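PDB 2QVT: AvrL567-D from Melampsora lini, which is an avirulence effector of flax rust, probably recognised by particular flax resistance proteins as a trigger of rust resistance, its biochemical activity being unknown. Local coordinates for residues A120-R123 against F128-F131. Sequence-based numbering, arbitrary orientation.
Sequences ATRR and FHLF
Arg122 meets the rim of the Phe128 ring with the aliphatic part of its side chain, an example of how a charged residue can make a contact through its methylene groups. The closest approach is Arg122 CD to Phe128 CZ, 3.5 Å, with the carbon lying at the ring edge and near the ring plane, so this is neither a stack over the face nor a cation-pi pair. Farther along the side chain, Arg122 NE is 3.8 Å from Phe128 CZ, and the guanidinium stands almost perpendicular to the phenyl ring, the planes 87° apart. Bends at chi2 and chi3 turn the chain, so that the two side chains cross at about a right angle. Closer to the backbone, Arg122 CB faces the edge of the His129 imidazole, 4.3 Å from His129 CE1.

Phe128 and His129 are consecutive residues of a 3-10 segment that begins earlier in the chain, yet their rings come together. With CG lodged between its backbone N and carbonyl carbon (chi1 56°), Phe128 lays CE1 over one face of the His129 imidazole, 3.6 Å above its plane and offset toward the rim. His88 meets both rings from outside the two segments, and the backbone N of Gln126 hydrogen-bonds to His129 ND1, restraining the imidazole's rotation.

Both segments belong to the long loop connecting strands 98-104 and 141-148. Across that loop the contact buries 106 Å² in all, and no hydrogen bond or salt bridge links the two segments. The chemistry therefore implies a small and largely nonpolar association, in which the arginine's methylenes make van der Waals contact with two ring edges, the imidazole being held by the Gln126 bond and by Phe128 over one face.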
loop_
_atom_site.group_PDB
_atom_site.type_symbol
_atom_site.label_atom_id
_atom_site.label_comp_id
_atom_site.label_asym_id
_atom_site.label_seq_id
_atom_site.Cartn_x
_atom_site.Cartn_y
_atom_site.Cartn_z
ATOM N N ALA A 120 10.943 12.790 -0.521
ATOM C CA ALA A 120 11.282 11.714 0.434
ATOM C C ALA A 120 10.390 10.433 0.371
ATOM O O ALA A 120 10.780 9.366 0.880
ATOM C CB ALA A 120 11.294 12.287 1.892
ATOM N N THR A 121 9.199 10.550 -0.220
ATOM C CA THR A 121 8.279 9.403 -0.383
ATOM C C THR A 121 8.874 8.389 -1.363
ATOM O O THR A 121 9.027 8.685 -2.517
ATOM C CB THR A 121 6.878 9.901 -0.850
ATOM O OG1 THR A 121 6.395 10.873 0.083
ATOM C CG2 THR A 121 5.848 8.772 -0.944
ATOM N N ARG A 122 9.239 7.204 -0.887
ATOM C CA ARG A 122 9.677 6.105 -1.782
ATOM C C ARG A 122 8.596 5.780 -2.816
ATOM O O ARG A 122 7.420 5.643 -2.450
ATOM C CB ARG A 122 9.997 4.836 -0.979
ATOM C CG ARG A 122 10.974 5.052 0.184
ATOM C CD ARG A 122 12.324 4.496 -0.125
ATOM N NE ARG A 122 13.410 5.431 0.194
ATOM C CZ ARG A 122 14.422 5.713 -0.629
ATOM N NH1 ARG A 122 14.519 5.096 -1.797
ATOM N NH2 ARG A 122 15.358 6.603 -0.266
ATOM N N ARG A 123 8.987 5.653 -4.094
ATOM C CA ARG A 123 8.016 5.214 -5.113
ATOM C C ARG A 123 7.962 3.691 -5.278
ATOM O O ARG A 123 6.947 3.151 -5.626
ATOM C CB ARG A 123 8.127 5.980 -6.463
ATOM C CG ARG A 123 9.327 5.670 -7.330
ATOM C CD ARG A 123 9.267 6.363 -8.744
ATOM N NE ARG A 123 8.418 5.658 -9.733
ATOM C CZ ARG A 123 8.750 4.532 -10.382
ATOM N NH1 ARG A 123 9.912 3.937 -10.164
ATOM N NH2 ARG A 123 7.903 3.983 -11.258
ATOM N N PHE A 128 13.874 -3.012 2.855
ATOM C CA PHE A 128 13.510 -2.579 4.213
ATOM C C PHE A 128 11.980 -2.488 4.488
ATOM O O PHE A 128 11.569 -2.246 5.614
ATOM C CB PHE A 128 14.276 -1.284 4.642
ATOM C CG PHE A 128 14.095 -0.119 3.712
ATOM C CD1 PHE A 128 12.900 0.629 3.722
ATOM C CD2 PHE A 128 15.114 0.247 2.845
ATOM C CE1 PHE A 128 12.704 1.701 2.873
ATOM C CE2 PHE A 128 14.949 1.353 1.984
ATOM C CZ PHE A 128 13.725 2.081 2.005
ATOM N N HIS A 129 11.167 -2.696 3.451
ATOM C CA HIS A 129 9.701 -2.846 3.549
ATOM C C HIS A 129 9.286 -4.309 3.660
ATOM O O HIS A 129 8.118 -4.592 3.923
ATOM C CB HIS A 129 9.040 -2.383 2.260
ATOM C CG HIS A 129 9.201 -0.929 1.958
ATOM N ND1 HIS A 129 9.537 -0.473 0.697
ATOM C CD2 HIS A 129 9.015 0.179 2.729
ATOM C CE1 HIS A 129 9.557 0.850 0.705
ATOM N NE2 HIS A 129 9.236 1.269 1.924
ATOM N N LEU A 130 10.219 -5.252 3.437
ATOM C CA LEU A 130 9.836 -6.689 3.292
ATOM C C LEU A 130 9.926 -7.490 4.580
ATOM O O LEU A 130 10.943 -7.407 5.276
ATOM C CB LEU A 130 10.683 -7.374 2.231
ATOM C CG LEU A 130 10.712 -6.778 0.819
ATOM C CD1 LEU A 130 11.736 -7.599 -0.042
ATOM C CD2 LEU A 130 9.322 -6.775 0.235
ATOM N N PHE A 131 8.872 -8.267 4.869
ATOM C CA PHE A 131 8.842 -9.202 6.009
ATOM C C PHE A 131 8.839 -10.653 5.518
ATOM O O PHE A 131 8.060 -10.999 4.587
ATOM C CB PHE A 131 7.571 -8.973 6.856
ATOM C CG PHE A 131 7.519 -7.601 7.535
ATOM C CD1 PHE A 131 7.937 -7.458 8.875
ATOM C CD2 PHE A 131 7.086 -6.473 6.840
ATOM C CE1 PHE A 131 7.888 -6.187 9.504
ATOM C CE2 PHE A 131 7.084 -5.227 7.446
ATOM C CZ PHE A 131 7.472 -5.068 8.758
#